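Local atomic coordinates of putative P450-like enzyme (Streptomyces himastatinicus ATCC 53653, PDB entry 5Z9J), a protein that binds heme and probably acts as a cytochrome P450 monooxygenase, taking part in bacterial secondary metabolism. Residues H111-G116 / A131-I136; N248-L253 / A359-L364. All blocks are in the same frame, centred on the assembly; numbering follows the deposited sequence.

Contact 1 of 2, residues H111-G116 / A131-I136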
loop_
_atom_site.group_PDB
_atom_site.type_symbol
_atom_site.label_atom_id
_atom_site.label_comp_id
_atom_site.label_asym_id
_atom_site.label_seq_id
_atom_site.Cartn_x
_atom_site.Cartn_y
_atom_site.Cartn_z
ATOM N N HIS A 111 4.163 14.065 -17.128
ATOM C CA HIS A 111 4.327 14.425 -18.531
ATOM C C HIS A 111 5.599 13.848 -19.095
ATOM O O HIS A 111 5.639 13.428 -20.245
ATOM C CB HIS A 111 4.334 15.938 -18.704
ATOM C CG HIS A 111 2.974 16.544 -18.622
ATOM N ND1 HIS A 111 1.987 16.269 -19.542
ATOM C CD2 HIS A 111 2.421 17.378 -17.709
ATOM C CE1 HIS A 111 0.887 16.925 -19.212
ATOM N NE2 HIS A 111 1.123 17.602 -18.101
ATOM N N GLU A 112 6.624 13.816 -18.262
ATOM C CA GLU A 112 7.929 13.257 -18.604
ATOM C C GLU A 112 7.849 11.756 -18.856
ATOM O O GLU A 112 8.427 11.236 -19.802
ATOM C CB GLU A 112 8.893 13.549 -17.479
ATOM C CG GLU A 112 10.305 13.708 -17.865
ATOM C CD GLU A 112 11.161 14.025 -16.646
ATOM O OE1 GLU A 112 10.874 15.044 -15.970
ATOM O OE2 GLU A 112 12.108 13.260 -16.363
ATOM N N LEU A 113 7.100 11.060 -18.014
ATOM C CA LEU A 113 6.858 9.654 -18.232
ATOM C C LEU A 113 6.120 9.406 -19.552
ATOM O O LEU A 113 6.490 8.506 -20.321
ATOM C CB LEU A 113 6.082 9.069 -17.058
ATOM C CG LEU A 113 6.922 8.879 -15.786
ATOM C CD1 LEU A 113 6.043 8.454 -14.629
ATOM C CD2 LEU A 113 8.018 7.853 -16.024
ATOM N N LEU A 114 5.064 10.173 -19.816
ATOM C CA LEU A 114 4.283 9.891 -21.005
ATOM C C LEU A 114 5.043 10.299 -22.264
ATOM O O LEU A 114 4.947 9.647 -23.306
ATOM C CB LEU A 114 2.936 10.607 -20.939
ATOM C CG LEU A 114 2.149 9.953 -19.801
ATOM C CD1 LEU A 114 0.801 10.649 -19.508
ATOM C CD2 LEU A 114 2.007 8.421 -19.984
ATOM N N ASP A 115 5.880 11.320 -22.140
ATOM C CA ASP A 115 6.759 11.686 -23.245
ATOM C C ASP A 115 7.648 10.495 -23.566
ATOM O O ASP A 115 8.036 10.300 -24.714
ATOM C CB ASP A 115 7.598 12.914 -22.900
ATOM C CG ASP A 115 6.787 14.204 -22.962
ATOM O OD1 ASP A 115 5.617 14.157 -23.379
ATOM O OD2 ASP A 115 7.332 15.283 -22.651
ATOM N N GLY A 116 7.946 9.691 -22.550
ATOM C CA GLY A 116 8.695 8.468 -22.735
ATOM C C GLY A 116 8.033 7.396 -23.576
ATOM O O GLY A 116 8.736 6.621 -24.202
ATOM N N ALA A 131 3.797 2.401 -12.128
ATOM C CA ALA A 131 4.780 2.070 -11.089
ATOM C C ALA A 131 5.873 3.094 -10.987
ATOM O O ALA A 131 6.211 3.486 -9.862
ATOM C CB ALA A 131 5.434 0.706 -11.314
ATOM N N PRO A 132 6.452 3.525 -12.124
ATOM C CA PRO A 132 7.511 4.504 -11.921
ATOM C C PRO A 132 7.126 5.805 -11.218
ATOM O O PRO A 132 8.022 6.344 -10.508
ATOM C CB PRO A 132 7.950 4.824 -13.352
ATOM C CG PRO A 132 7.561 3.697 -14.143
ATOM C CD PRO A 132 6.420 3.051 -13.519
ATOM N N LEU A 133 5.900 6.303 -11.406
ATOM C CA LEU A 133 5.504 7.617 -10.884
ATOM C C LEU A 133 5.557 7.700 -9.339
ATOM O O LEU A 133 6.327 8.523 -8.811
ATOM C CB LEU A 133 4.110 8.032 -11.416
ATOM C CG LEU A 133 3.527 9.273 -10.733
ATOM C CD1 LEU A 133 4.413 10.526 -11.052
ATOM C CD2 LEU A 133 2.106 9.538 -11.167
ATOM N N PRO A 134 4.841 6.809 -8.603
ATOM C CA PRO A 134 4.916 6.868 -7.131
ATOM C C PRO A 134 6.296 6.538 -6.596
ATOM O O PRO A 134 6.677 7.057 -5.560
ATOM C CB PRO A 134 3.921 5.801 -6.692
ATOM C CG PRO A 134 3.730 4.935 -7.891
ATOM C CD PRO A 134 3.911 5.756 -9.049
ATOM N N LEU A 135 7.035 5.703 -7.297
ATOM C CA LEU A 135 8.400 5.430 -6.914
ATOM C C LEU A 135 9.252 6.708 -7.027
ATOM O O LEU A 135 10.044 7.033 -6.140
ATOM C CB LEU A 135 9.007 4.318 -7.770
ATOM C CG LEU A 135 10.480 4.112 -7.325
ATOM C CD1 LEU A 135 10.516 3.777 -5.819
ATOM C CD2 LEU A 135 11.236 3.102 -8.128
ATOM N N ILE A 136 9.131 7.400 -8.145
ATOM C CA ILE A 136 9.876 8.629 -8.356
ATOM C C ILE A 136 9.528 9.711 -7.310
ATOM O O ILE A 136 10.428 10.387 -6.774
ATOM C CB ILE A 136 9.670 9.172 -9.768
ATOM C CG1 ILE A 136 10.350 8.256 -10.789
ATOM C CG2 ILE A 136 10.264 10.582 -9.911
ATOM C CD1 ILE A 136 10.018 8.602 -12.244
#

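Contact 2 of 2, residues N248-L253 / A359-L364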
loop_
_atom_site.group_PDB
_atom_site.type_symbol
_atom_site.label_atom_id
_atom_site.label_comp_id
_atom_site.label_asym_id
_atom_site.label_seq_id
_atom_site.Cartn_x
_atom_site.Cartn_y
_atom_site.Cartn_z
ATOM N N ASN A 248 -5.468 0.049 -11.541
ATOM C CA ASN A 248 -6.835 -0.526 -11.300
ATOM C C ASN A 248 -7.881 0.409 -11.785
ATOM O O ASN A 248 -8.892 -0.011 -12.405
ATOM C CB ASN A 248 -7.090 -0.733 -9.818
ATOM C CG ASN A 248 -6.243 -1.793 -9.221
ATOM O OD1 ASN A 248 -5.597 -2.572 -9.917
ATOM N ND2 ASN A 248 -6.191 -1.808 -7.918
ATOM N N THR A 249 -7.651 1.702 -11.526
ATOM C CA THR A 249 -8.620 2.719 -11.882
ATOM C C THR A 249 -8.818 2.811 -13.411
ATOM O O THR A 249 -9.974 2.787 -13.906
ATOM C CB THR A 249 -8.279 4.100 -11.285
ATOM O OG1 THR A 249 -8.261 4.045 -9.841
ATOM C CG2 THR A 249 -9.284 5.123 -11.761
ATOM N N MET A 250 -7.729 2.840 -14.171
ATOM C CA MET A 250 -7.838 2.822 -15.612
ATOM C C MET A 250 -8.456 1.520 -16.120
ATOM O O MET A 250 -9.180 1.542 -17.108
ATOM C CB MET A 250 -6.463 3.008 -16.270
ATOM C CG MET A 250 -5.741 4.262 -15.806
ATOM S SD MET A 250 -6.726 5.799 -15.823
ATOM C CE MET A 250 -7.104 5.973 -17.568
ATOM N N LEU A 251 -8.158 0.390 -15.474
ATOM C CA LEU A 251 -8.756 -0.896 -15.855
ATOM C C LEU A 251 -10.263 -0.899 -15.645
ATOM O O LEU A 251 -11.014 -1.428 -16.472
ATOM C CB LEU A 251 -8.159 -2.033 -15.055
ATOM C CG LEU A 251 -8.898 -3.353 -15.200
ATOM C CD1 LEU A 251 -8.721 -3.917 -16.607
ATOM C CD2 LEU A 251 -8.433 -4.388 -14.170
ATOM N N CYS A 252 -10.693 -0.346 -14.517
ATOM C CA CYS A 252 -12.123 -0.263 -14.193
ATOM C C CYS A 252 -12.945 0.688 -15.125
ATOM O O CYS A 252 -14.103 0.421 -15.481
ATOM C CB CYS A 252 -12.255 0.129 -12.707
ATOM S SG CYS A 252 -11.840 -1.230 -11.596
ATOM N N LEU A 253 -12.364 1.826 -15.467
ATOM C CA LEU A 253 -12.898 2.744 -16.444
ATOM C C LEU A 253 -13.079 2.058 -17.809
ATOM O O LEU A 253 -14.057 2.291 -18.512
ATOM C CB LEU A 253 -11.957 3.948 -16.599
ATOM C CG LEU A 253 -11.939 4.950 -15.451
ATOM C CD1 LEU A 253 -10.875 5.993 -15.714
ATOM C CD2 LEU A 253 -13.243 5.626 -15.314
ATOM N N ALA A 359 -3.789 13.293 -10.273
ATOM C CA ALA A 359 -3.047 13.937 -11.324
ATOM C C ALA A 359 -2.821 12.963 -12.475
ATOM O O ALA A 359 -2.933 13.317 -13.638
ATOM C CB ALA A 359 -1.643 14.448 -10.776
ATOM N N ALA A 360 -2.536 11.716 -12.127
ATOM C CA ALA A 360 -2.204 10.700 -13.115
ATOM C C ALA A 360 -3.407 10.351 -13.964
ATOM O O ALA A 360 -3.319 10.292 -15.176
ATOM C CB ALA A 360 -1.680 9.472 -12.430
ATOM N N VAL A 361 -4.534 10.091 -13.309
ATOM C CA VAL A 361 -5.716 9.756 -14.069
ATOM C C VAL A 361 -6.165 10.887 -14.982
ATOM O O VAL A 361 -6.497 10.658 -16.147
ATOM C CB VAL A 361 -6.861 9.398 -13.143
ATOM C CG1 VAL A 361 -8.183 9.278 -13.943
ATOM C CG2 VAL A 361 -6.534 8.083 -12.423
ATOM N N GLU A 362 -6.179 12.106 -14.436
ATOM C CA GLU A 362 -6.574 13.279 -15.177
ATOM C C GLU A 362 -5.703 13.442 -16.405
ATOM O O GLU A 362 -6.201 13.709 -17.492
ATOM C CB GLU A 362 -6.490 14.529 -14.302
ATOM C CG GLU A 362 -7.643 14.633 -13.331
ATOM C CD GLU A 362 -7.499 15.831 -12.426
ATOM O OE1 GLU A 362 -6.372 16.421 -12.311
ATOM O OE2 GLU A 362 -8.517 16.204 -11.812
ATOM N N ILE A 363 -4.388 13.333 -16.216
ATOM C CA ILE A 363 -3.531 13.551 -17.338
ATOM C C ILE A 363 -3.612 12.390 -18.354
ATOM O O ILE A 363 -3.574 12.643 -19.557
ATOM C CB ILE A 363 -2.076 13.812 -16.882
ATOM C CG1 ILE A 363 -2.018 15.213 -16.287
ATOM C CG2 ILE A 363 -1.122 13.733 -18.076
ATOM C CD1 ILE A 363 -0.654 15.590 -15.681
ATOM N N LEU A 364 -3.801 11.150 -17.903
ATOM C CA LEU A 364 -4.043 10.049 -18.838
ATOM C C LEU A 364 -5.308 10.310 -19.640
ATOM O O LEU A 364 -5.349 10.044 -20.844
ATOM C CB LEU A 364 -4.129 8.674 -18.111
ATOM C CG LEU A 364 -2.730 8.086 -17.742
ATOM C CD1 LEU A 364 -2.839 6.771 -16.946
ATOM C CD2 LEU A 364 -1.941 7.837 -19.020
#

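Contact 1 of 2, residues H111-G116 / A131-I136
With CG anti to its carbonyl carbon (chi1 -74°) and the chain extended beyond it, Leu113 sends both methyls across to helix 132-142, while Leu133 has its own CG anti to the backbone N (chi1 170°), a rotation that carries its branch to one side, toward Ala360 of helix 350-367, and leaves CB facing Leu113. The two leucines meet where Leu113 CD1 rests against Leu133 CB at 3.8 Å, close also to Leu133 CA. The other methyl serves two partners one helical turn apart: Leu113 CD2 lies 4.0 Å from Pro132 CB, on the proline ring, and 4.3 Å from Ile136 CD1. One forked side chain thus spans Pro132, Leu133 and Ile136, crossing the first two obliquely. The contact is small and wholly apolar. The short axes approach to 11.2 Å, inclined at 143° and roughly antiparallel, and Leu113 bridges the gap from its side. Phe129 of the preceding helix 125-130 touches Leu113 as well, and Ile109, a turn earlier on helix 96-116, packs against Leu133 and Ile136. This is partly buried helix-helix packing in the alpha-helical part of the cytochrome P450 fold, joining the C-terminal end of helix 96-116 to the opening turns of helix 132-142.

Contact 2 of 2, residues N248-L253 / A359-L364
Val361 and Leu364 receive the bent side chain of Met250 in a buried helix-helix packing of the cytochrome P450 fold, between helix 240-255 and helix 350-367, the helix that begins just after the heme-ligating Cys347. Bends at chi2 (-48°) and chi3 (-63°) bring the Met250 thioether round toward the partner helix, where Met250 and Val361 run past each other in opposite directions. Its SD passes Val361 CG2 at 4.1 Å, its CG meets Leu364 CD1 at 4.0 Å, and its CE reaches Leu364 CB at 4.1 Å. An alanine in place of this methionine would take away everything beyond CB, which would probably open a gap beside Val361 and Leu364 and leave Thr249 to carry most of the remaining contact. The short axes run 11.0 Å apart at 42°, and the side chains fill the interval. Farther out, Leu125 of helix 125-130 touches both Met250 and Leu364, and Leu273 and Leu274 pack on Thr249. The Thr249 hydroxyl has partners outside the interface: OG1 is hydrogen-bonded to Leu245 O, a turn back, and to Ser277 OG on helix 270-280. That leaves the threonine methyl for the apolar seam, with Thr249 CG2 4.1 Å from Val361 CG2.

Followed from the N terminus, the chain first completes contact 1, whose segments 111-116 and 131-136 close a short excursion through strand 122-124 and helix 125-130. Contact 2 comes later and closes a far longer one, returning from 248-253 to 359-364 past the residues that bind heme at His345 and Cys347. The two closures are in series, neither nested nor crossed, yet they meet in space, with centres about 14 Å apart. Segment 359-364 supplies the junction: Ile363 CD1 packs on His111 NE2 at 3.6 Å, Leu364 touches Leu114, and Ala360 meets Leu133. Helix 350-367 thereby ties helix 96-116 and helix 132-142 to helix 240-255, illustrating how sequence-local and sequence-distant packing can merge.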